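Local coordinates for protein TbpB (Actinobacillus pleuropneumoniae, PDB 3HOL) that binds transferrin as the lipoprotein component of the bacterial transferrin receptor, and so probably serves iron acquisition from the host, at residues Ala278-Leu283 with Ser287-Asn292; Ser387-Trp392 with Ser460-Val465; Thr406-Asp411 with Ala482-Gln487. All coordinates share one frame; numbering follows the deposited sequence.

Contact 1 (Ala278-Leu283 with Ser287-Asn292); sequences ASKIDL and SISELN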
loop_
_atom_site.group_PDB
_atom_site.type_symbol
_atom_site.label_atom_id
_atom_site.label_comp_id
_atom_site.label_asym_id
_atom_site.label_seq_id
_atom_site.Cartn_x
_atom_site.Cartn_y
_atom_site.Cartn_z
ATOM N N ALA A 278 3.394 1.154 8.722
ATOM C CA ALA A 278 3.083 2.502 8.253
ATOM C C ALA A 278 1.946 3.022 9.115
ATOM O O ALA A 278 0.793 2.600 8.965
ATOM C CB ALA A 278 2.670 2.515 6.732
ATOM N N SER A 279 2.285 3.881 10.068
ATOM C CA SER A 279 1.282 4.414 10.980
ATOM C C SER A 279 1.615 5.828 11.352
ATOM O O SER A 279 2.717 6.313 11.093
ATOM C CB SER A 279 1.085 3.530 12.229
ATOM O OG SER A 279 2.307 3.322 12.868
ATOM N N LYS A 280 0.624 6.480 11.940
ATOM C CA LYS A 280 0.666 7.881 12.263
ATOM C C LYS A 280 0.129 8.040 13.683
ATOM O O LYS A 280 -0.923 7.492 14.016
ATOM C CB LYS A 280 -0.179 8.644 11.238
ATOM C CG LYS A 280 -0.464 10.121 11.567
ATOM C CD LYS A 280 -1.065 10.847 10.366
ATOM C CE LYS A 280 -2.483 10.373 10.060
ATOM N NZ LYS A 280 -3.427 11.036 11.013
ATOM N N ILE A 281 0.874 8.766 14.512
ATOM C CA ILE A 281 0.444 9.120 15.863
ATOM C C ILE A 281 -0.009 10.575 15.845
ATOM O O ILE A 281 0.758 11.465 15.500
ATOM C CB ILE A 281 1.564 8.976 16.902
ATOM C CG1 ILE A 281 2.066 7.533 16.973
ATOM C CG2 ILE A 281 1.056 9.484 18.317
ATOM C CD1 ILE A 281 3.390 7.345 17.731
ATOM N N ASP A 282 -1.261 10.811 16.199
ATOM C CA ASP A 282 -1.813 12.164 16.265
ATOM C C ASP A 282 -1.380 12.814 17.601
ATOM O O ASP A 282 -1.679 12.286 18.660
ATOM C CB ASP A 282 -3.340 12.071 16.142
ATOM C CG ASP A 282 -4.016 13.395 16.273
ATOM O OD1 ASP A 282 -4.581 13.871 15.274
ATOM O OD2 ASP A 282 -3.996 13.959 17.384
ATOM N N LEU A 283 -0.665 13.944 17.545
ATOM C CA LEU A 283 -0.102 14.533 18.768
ATOM C C LEU A 283 -1.067 15.397 19.594
ATOM O O LEU A 283 -0.695 15.871 20.677
ATOM C CB LEU A 283 1.199 15.282 18.484
ATOM C CG LEU A 283 2.306 14.353 17.993
ATOM C CD1 LEU A 283 3.462 15.141 17.412
ATOM C CD2 LEU A 283 2.774 13.381 19.079
ATOM N N SER A 287 -3.226 9.361 19.752
ATOM C CA SER A 287 -3.872 8.166 19.211
ATOM C C SER A 287 -3.146 7.746 17.937
ATOM O O SER A 287 -2.525 8.587 17.294
ATOM C CB SER A 287 -5.334 8.469 18.913
ATOM O OG SER A 287 -5.416 9.536 17.971
ATOM N N ILE A 288 -3.230 6.451 17.579
ATOM C CA ILE A 288 -2.488 5.892 16.418
ATOM C C ILE A 288 -3.462 5.516 15.306
ATOM O O ILE A 288 -4.565 5.099 15.606
ATOM C CB ILE A 288 -1.589 4.703 16.849
ATOM C CG1 ILE A 288 -0.530 4.377 15.780
ATOM C CG2 ILE A 288 -2.404 3.453 17.188
ATOM C CD1 ILE A 288 0.789 3.884 16.365
ATOM N N SER A 289 -3.099 5.730 14.030
ATOM C CA SER A 289 -3.890 5.226 12.910
ATOM C C SER A 289 -2.978 4.672 11.795
ATOM O O SER A 289 -1.809 5.063 11.698
ATOM C CB SER A 289 -4.851 6.291 12.371
ATOM O OG SER A 289 -4.157 7.337 11.730
ATOM N N GLU A 290 -3.524 3.757 10.997
ATOM C CA GLU A 290 -2.793 3.120 9.909
ATOM C C GLU A 290 -2.690 4.052 8.720
ATOM O O GLU A 290 -3.637 4.773 8.410
ATOM C CB GLU A 290 -3.520 1.831 9.497
ATOM C CG GLU A 290 -3.461 0.751 10.524
ATOM C CD GLU A 290 -2.043 0.288 10.845
ATOM O OE1 GLU A 290 -1.112 0.297 9.965
ATOM O OE2 GLU A 290 -1.862 -0.136 11.998
ATOM N N LEU A 291 -1.547 4.029 8.047
ATOM C CA LEU A 291 -1.372 4.700 6.758
ATOM C C LEU A 291 -1.447 3.682 5.643
ATOM O O LEU A 291 -0.959 2.563 5.798
ATOM C CB LEU A 291 0.016 5.369 6.678
ATOM C CG LEU A 291 0.188 6.605 7.561
ATOM C CD1 LEU A 291 1.690 7.028 7.609
ATOM C CD2 LEU A 291 -0.740 7.790 7.137
ATOM N N ASN A 292 -2.019 4.060 4.499
ATOM C CA ASN A 292 -1.921 3.186 3.329
ATOM C C ASN A 292 -0.486 3.113 2.792
ATOM O O ASN A 292 0.153 4.145 2.504
ATOM C CB ASN A 292 -2.874 3.665 2.233
ATOM C CG ASN A 292 -4.311 3.512 2.636
ATOM O OD1 ASN A 292 -4.674 2.570 3.366
ATOM N ND2 ASN A 292 -5.160 4.393 2.128
HETATM O O HOH W 1 1.547 -0.131 10.550
HETATM O O HOH W 2 -3.112 9.002 13.831
#
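Lys280 and Ser289 face each other as a hydrogen-bonded antiparallel pair in a hairpin of the C-lobe handle domain, formed by strands 272-282 and 287-290. The N-to-C directions of the short segments differ by 152°, close to antiparallel, and both bonds of this pair are short: Lys280 N to Ser289 O and Ser289 N to Lys280 O each span 2.8 Å. Their side chains lie on one face. There the lysine chain bends at chi3 and chi4, which brings CE and NZ alongside Ser289 OG, and a water links Lys280 O (2.7 Å) to Ser289 OG (2.9 Å). The non-hydrogen-bonded pairs Ser279-Glu290 and Ile281-Ile288 use the other face. Across it Ile288 CD1 rests 3.9 Å from Ile281 CG1 and reaches Ser279 OG, whose polar partner is Gln487 of strand 483-492. Beyond the last strand pair, Leu291 N donates a hydrogen bond to Ala278 O (2.9 Å), approaching from above the carbonyl plane, and Leu291 lays CB against Ala278 CB at 3.9 Å. A bend at chi2 (-61°) turns the Glu290 carboxylate back toward Ala278. A second water, accepting from Ala278 N, donates to Glu290 OE1 (2.8 Å), and this oxygen also forms a salt bridge with Lys112. Asp282 OD2 is hydrogen-bonded to Thr284 OG1 and Asn285 N in the turn. Alternating pair types joined by a short turn after Asp282 mark an antiparallel beta hairpin.

Contact 2 (Ser387-Trp392 with Ser460-Val465); sequences SKENNW and SRYENV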
loop_
_atom_site.group_PDB
_atom_site.type_symbol
_atom_site.label_atom_id
_atom_site.label_comp_id
_atom_site.label_asym_id
_atom_site.label_seq_id
_atom_site.Cartn_x
_atom_site.Cartn_y
_atom_site.Cartn_z
ATOM N N SER A 387 4.029 15.622 26.969
ATOM C CA SER A 387 3.164 16.702 27.502
ATOM C C SER A 387 2.609 16.432 28.886
ATOM O O SER A 387 2.210 15.290 29.210
ATOM C CB SER A 387 1.973 16.976 26.570
ATOM O OG SER A 387 2.408 17.453 25.322
ATOM N N LYS A 388 2.551 17.504 29.683
ATOM C CA LYS A 388 1.897 17.487 30.977
ATOM C C LYS A 388 1.305 18.861 31.195
ATOM O O LYS A 388 0.434 19.267 30.426
ATOM C CB LYS A 388 2.897 17.164 32.072
ATOM C CG LYS A 388 2.751 15.772 32.564
ATOM C CD LYS A 388 1.873 15.688 33.761
ATOM C CE LYS A 388 2.661 15.150 34.927
ATOM N NZ LYS A 388 1.835 15.181 36.170
ATOM N N GLU A 389 1.783 19.598 32.207
ATOM C CA GLU A 389 1.462 21.053 32.286
ATOM C C GLU A 389 2.158 21.805 31.149
ATOM O O GLU A 389 1.641 22.792 30.619
ATOM C CB GLU A 389 1.872 21.655 33.631
ATOM C CG GLU A 389 1.177 21.056 34.801
ATOM C CD GLU A 389 1.948 19.912 35.424
ATOM O OE1 GLU A 389 2.812 19.312 34.749
ATOM O OE2 GLU A 389 1.685 19.600 36.600
ATOM N N ASN A 390 3.328 21.311 30.762
ATOM C CA ASN A 390 4.163 21.918 29.730
ATOM C C ASN A 390 4.262 20.993 28.507
ATOM O O ASN A 390 3.807 19.848 28.560
ATOM C CB ASN A 390 5.581 22.084 30.282
ATOM C CG ASN A 390 5.760 23.337 31.120
ATOM O OD1 ASN A 390 4.873 24.204 31.187
ATOM N ND2 ASN A 390 6.919 23.453 31.758
ATOM N N ASN A 391 4.889 21.472 27.431
ATOM C CA ASN A 391 5.279 20.611 26.296
ATOM C C ASN A 391 6.803 20.462 26.146
ATOM O O ASN A 391 7.555 21.371 26.521
ATOM C CB ASN A 391 4.713 21.134 24.966
ATOM C CG ASN A 391 3.210 21.119 24.933
ATOM O OD1 ASN A 391 2.560 20.124 25.303
ATOM N ND2 ASN A 391 2.629 22.234 24.477
ATOM N N TRP A 392 7.238 19.330 25.580
ATOM C CA TRP A 392 8.662 19.038 25.335
ATOM C C TRP A 392 8.726 18.254 24.034
ATOM O O TRP A 392 7.835 17.447 23.781
ATOM C CB TRP A 392 9.216 18.184 26.480
ATOM C CG TRP A 392 10.628 17.670 26.330
ATOM C CD1 TRP A 392 11.771 18.211 26.896
ATOM C CD2 TRP A 392 11.063 16.476 25.630
ATOM N NE1 TRP A 392 12.869 17.443 26.568
ATOM C CE2 TRP A 392 12.464 16.380 25.794
ATOM C CE3 TRP A 392 10.401 15.492 24.871
ATOM C CZ2 TRP A 392 13.223 15.340 25.220
ATOM C CZ3 TRP A 392 11.164 14.451 24.301
ATOM C CH2 TRP A 392 12.555 14.392 24.483
ATOM N N SER A 460 11.927 25.037 37.571
ATOM C CA SER A 460 11.717 23.921 38.522
ATOM C C SER A 460 10.230 23.842 38.918
ATOM O O SER A 460 9.822 23.206 39.901
ATOM C CB SER A 460 12.634 24.056 39.735
ATOM O OG SER A 460 12.745 22.806 40.399
ATOM N N ARG A 461 9.435 24.476 38.074
ATOM C CA ARG A 461 8.031 24.719 38.261
ATOM C C ARG A 461 7.121 23.498 38.512
ATOM O O ARG A 461 6.293 23.554 39.406
ATOM C CB ARG A 461 7.558 25.529 37.068
ATOM C CG ARG A 461 6.255 26.205 37.300
ATOM C CD ARG A 461 5.958 27.103 36.152
ATOM N NE ARG A 461 5.048 28.156 36.575
ATOM C CZ ARG A 461 5.432 29.368 36.960
ATOM N NH1 ARG A 461 6.711 29.706 36.974
ATOM N NH2 ARG A 461 4.532 30.251 37.317
ATOM N N TYR A 462 7.260 22.411 37.750
ATOM C CA TYR A 462 6.332 21.258 37.887
ATOM C C TYR A 462 7.017 19.942 38.283
ATOM O O TYR A 462 8.238 19.833 38.197
ATOM C CB TYR A 462 5.499 21.073 36.607
ATOM C CG TYR A 462 4.685 22.300 36.232
ATOM C CD1 TYR A 462 3.562 22.676 36.981
ATOM C CD2 TYR A 462 5.038 23.088 35.134
ATOM C CE1 TYR A 462 2.800 23.822 36.646
ATOM C CE2 TYR A 462 4.289 24.230 34.783
ATOM C CZ TYR A 462 3.186 24.587 35.550
ATOM O OH TYR A 462 2.455 25.700 35.215
ATOM N N GLU A 463 6.249 18.952 38.740
ATOM C CA GLU A 463 6.840 17.642 38.997
ATOM C C GLU A 463 7.396 17.104 37.665
ATOM O O GLU A 463 6.895 17.449 36.575
ATOM C CB GLU A 463 5.813 16.671 39.575
ATOM C CG GLU A 463 5.244 17.058 40.953
ATOM C CD GLU A 463 4.613 15.871 41.659
ATOM O OE1 GLU A 463 3.530 15.382 41.219
ATOM O OE2 GLU A 463 5.221 15.417 42.663
ATOM N N ASN A 464 8.448 16.286 37.751
ATOM C CA ASN A 464 8.947 15.590 36.565
ATOM C C ASN A 464 7.907 14.632 36.011
ATOM O O ASN A 464 7.204 13.973 36.777
ATOM C CB ASN A 464 10.177 14.783 36.933
ATOM C CG ASN A 464 11.382 15.642 37.171
ATOM O OD1 ASN A 464 11.356 16.869 36.983
ATOM N ND2 ASN A 464 12.467 14.998 37.576
ATOM N N VAL A 465 7.817 14.515 34.689
ATOM C CA VAL A 465 6.991 13.452 34.117
ATOM C C VAL A 465 7.624 12.084 34.381
ATOM O O VAL A 465 8.854 11.933 34.323
ATOM C CB VAL A 465 6.762 13.615 32.594
ATOM C CG1 VAL A 465 6.197 14.969 32.294
ATOM C CG2 VAL A 465 8.066 13.379 31.799
HETATM O O HOH W 3 4.619 13.927 37.555
HETATM O O HOH W 4 3.355 19.044 38.976
#
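The Tyr462 ring is clamped between two side chains: Glu389 covers one face and Arg461, its sequence neighbour, the opposite one. Glu389 CB stands almost exactly over the ring centroid, 3.5 Å away and 4° off the normal, a CH-pi contact. A bend at chi2 (93°) then carries the rest of the chain across the same face, where Glu389 CD lies 3.6 Å from Tyr462 CD1 and the carboxylate stacks nearly parallel to the ring. On the other face Arg461 CG sits offset toward the rim. Asn390 comes in at the edge, its ND2 in the ring plane and its amide at 89° to it, while Asn390 OD1 approaches Tyr462 CE2 to 3.6 Å. Glu389 and Asn390 belong to the tight hairpin turn between strands 375-387 and 391-394 of the C-lobe beta barrel, where Lys388 N donates a hydrogen bond to Asn390 O; the tyrosine comes from the long loop between strands 441-447 and 470-477. Further along the same loop, Val465 CG1 packs 3.5 Å from Lys388 CG, the two side chains running past each other in opposite directions, with Leu455 touching both and Val386 also meeting the valine. Water supplies the polar links between turn and loop: one molecule donates to Glu389 OE2 (3.0 Å) and accepts from Glu463 N (2.9 Å), and another donates to Asn464 O while accepting weakly from Lys388 NZ.

Contact 3 (Thr406-Asp411 with Ala482-Gln487); sequences TEFDVD and AELGGQ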
loop_
_atom_site.group_PDB
_atom_site.type_symbol
_atom_site.label_atom_id
_atom_site.label_comp_id
_atom_site.label_asym_id
_atom_site.label_seq_id
_atom_site.Cartn_x
_atom_site.Cartn_y
_atom_site.Cartn_z
ATOM N N THR A 406 19.538 8.204 19.743
ATOM C CA THR A 406 19.016 6.939 20.237
ATOM C C THR A 406 20.123 5.924 20.104
ATOM O O THR A 406 20.975 6.051 19.223
ATOM C CB THR A 406 17.764 6.478 19.453
ATOM O OG1 THR A 406 18.098 6.347 18.066
ATOM C CG2 THR A 406 16.599 7.487 19.586
ATOM N N GLU A 407 20.126 4.930 20.984
ATOM C CA GLU A 407 21.109 3.847 20.971
ATOM C C GLU A 407 20.394 2.595 21.381
ATOM O O GLU A 407 19.525 2.637 22.249
ATOM C CB GLU A 407 22.222 4.089 21.998
ATOM C CG GLU A 407 22.885 5.445 21.865
ATOM C CD GLU A 407 23.931 5.719 22.963
ATOM O OE1 GLU A 407 23.929 5.017 24.009
ATOM O OE2 GLU A 407 24.711 6.674 22.757
ATOM N N PHE A 408 20.788 1.476 20.789
ATOM C CA PHE A 408 20.210 0.175 21.096
ATOM C C PHE A 408 21.295 -0.885 21.085
ATOM O O PHE A 408 22.211 -0.835 20.240
ATOM C CB PHE A 408 19.119 -0.186 20.062
ATOM C CG PHE A 408 18.055 0.851 19.944
ATOM C CD1 PHE A 408 16.901 0.757 20.709
ATOM C CD2 PHE A 408 18.220 1.943 19.097
ATOM C CE1 PHE A 408 15.936 1.715 20.631
ATOM C CE2 PHE A 408 17.239 2.928 18.993
ATOM C CZ PHE A 408 16.097 2.818 19.779
ATOM N N ASP A 409 21.210 -1.795 22.054
ATOM C CA ASP A 409 22.000 -3.025 22.063
ATOM C C ASP A 409 21.073 -4.132 21.650
ATOM O O ASP A 409 19.999 -4.294 22.221
ATOM C CB ASP A 409 22.548 -3.356 23.447
ATOM C CG ASP A 409 23.462 -2.279 23.990
ATOM O OD1 ASP A 409 23.827 -1.346 23.249
ATOM O OD2 ASP A 409 23.796 -2.370 25.184
ATOM N N VAL A 410 21.504 -4.882 20.641
ATOM C CA VAL A 410 20.678 -5.914 20.054
ATOM C C VAL A 410 21.439 -7.229 20.148
ATOM O O VAL A 410 22.564 -7.359 19.646
ATOM C CB VAL A 410 20.324 -5.583 18.562
ATOM C CG1 VAL A 410 19.697 -6.796 17.863
ATOM C CG2 VAL A 410 19.419 -4.360 18.480
ATOM N N ASP A 411 20.797 -8.198 20.780
ATOM C CA ASP A 411 21.367 -9.513 20.921
ATOM C C ASP A 411 20.451 -10.464 20.145
ATOM O O ASP A 411 19.420 -10.911 20.665
ATOM C CB ASP A 411 21.432 -9.857 22.408
ATOM C CG ASP A 411 21.913 -11.270 22.664
ATOM O OD1 ASP A 411 22.160 -11.992 21.672
ATOM O OD2 ASP A 411 22.035 -11.656 23.860
ATOM N N ALA A 482 19.856 -4.281 9.070
ATOM C CA ALA A 482 20.813 -3.245 9.446
ATOM C C ALA A 482 20.138 -1.961 9.899
ATOM O O ALA A 482 20.816 -1.019 10.312
ATOM C CB ALA A 482 21.755 -2.937 8.258
ATOM N N GLU A 483 18.811 -1.893 9.766
ATOM C CA GLU A 483 18.041 -0.747 10.240
ATOM C C GLU A 483 16.951 -1.254 11.172
ATOM O O GLU A 483 16.391 -2.343 10.963
ATOM C CB GLU A 483 17.426 0.036 9.059
ATOM C CG GLU A 483 18.487 0.493 7.998
ATOM C CD GLU A 483 17.917 1.263 6.818
ATOM O OE1 GLU A 483 16.715 1.545 6.820
ATOM O OE2 GLU A 483 18.676 1.627 5.875
ATOM N N LEU A 484 16.664 -0.475 12.198
ATOM C CA LEU A 484 15.529 -0.778 13.098
ATOM C C LEU A 484 14.765 0.496 13.413
ATOM O O LEU A 484 15.304 1.615 13.290
ATOM C CB LEU A 484 15.956 -1.523 14.384
ATOM C CG LEU A 484 16.748 -0.821 15.513
ATOM C CD1 LEU A 484 15.917 0.068 16.429
ATOM C CD2 LEU A 484 17.464 -1.838 16.352
ATOM N N GLY A 485 13.496 0.337 13.784
ATOM C CA GLY A 485 12.673 1.486 14.141
ATOM C C GLY A 485 11.467 1.041 14.945
ATOM O O GLY A 485 11.143 -0.151 14.988
ATOM N N GLY A 486 10.774 1.985 15.565
ATOM C CA GLY A 486 9.554 1.630 16.283
ATOM C C GLY A 486 8.907 2.849 16.893
ATOM O O GLY A 486 9.296 3.985 16.613
ATOM N N GLN A 487 7.903 2.611 17.727
ATOM C CA GLN A 487 7.070 3.701 18.201
ATOM C C GLN A 487 6.415 3.330 19.499
ATOM O O GLN A 487 6.217 2.166 19.811
ATOM C CB GLN A 487 5.997 4.048 17.176
ATOM C CG GLN A 487 5.057 2.907 16.913
ATOM C CD GLN A 487 4.695 2.771 15.451
ATOM O OE1 GLN A 487 5.511 2.328 14.604
ATOM N NE2 GLN A 487 3.451 3.129 15.135
#
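Leu484 reaches from strand 483-492 toward Phe408 and Val410 of strand 405-411, and its branches make the whole contact. Its CB leaves the backbone in the direction of the other strand but finds no atom of it within packing distance; the nearest CA atoms, those of Phe408 and Leu484, are still 9.3 Å apart, far beyond the spacing of paired strands. The next atom, CG, falls between the backbone N and the carbonyl carbon (chi1 71°), which projects the forked end of the leucine toward strand 405-411. There the two methyls divide the work. CD1 stands over one face of the Phe408 ring, 4.0 Å from its centroid and 12° off the normal, so the phenyl group receives it as a CH-pi contact; its closest ring atom is Phe408 CD2, also at 4.0 Å. Leu484 CD2 turns instead to Val410 and meets Val410 CG2 at 3.8 Å, the valine and leucine sliding past each other in opposite directions. On Val410 that methyl lies anti to the carbonyl carbon and beside the backbone N. All three residues are buried. Phe501 of strand 495-508 touches both Leu484 and the Phe408 ring, Ala503 of that strand meets Phe408, and Leu417 of strand 416-421 packs against the phenylalanine too. Strand 405-411 pairs with 375-387 and 416-421, strand 483-492 with 470-477 and 495-508, so the contact crosses the interior, as expected of a closed antiparallel beta barrel, here the eight-stranded barrel of the C-lobe.

Read from the N terminus, contact 1 closes first and most locally: just three residues lie between its two segments, within the C-lobe handle domain. The chain then enters the C-lobe barrel, where contact 2 opens at 387-392 and contact 3 opens at 406-411 before either is complete. Contact 2 closes at 460-465, after 67 residues, and contact 3 at 482-487, after 70, so these two loops cross rather than nest. They do not touch, their nearest atoms lying about 9 Å apart: contact 2 ties a turn to a surface loop, contact 3 spans the barrel interior. Contacts 1 and 3 meet at Gln487, whose NE2 probably hydrogen-bonds Ser279 OG, with Ile281 packing beside it, joining handle to barrel.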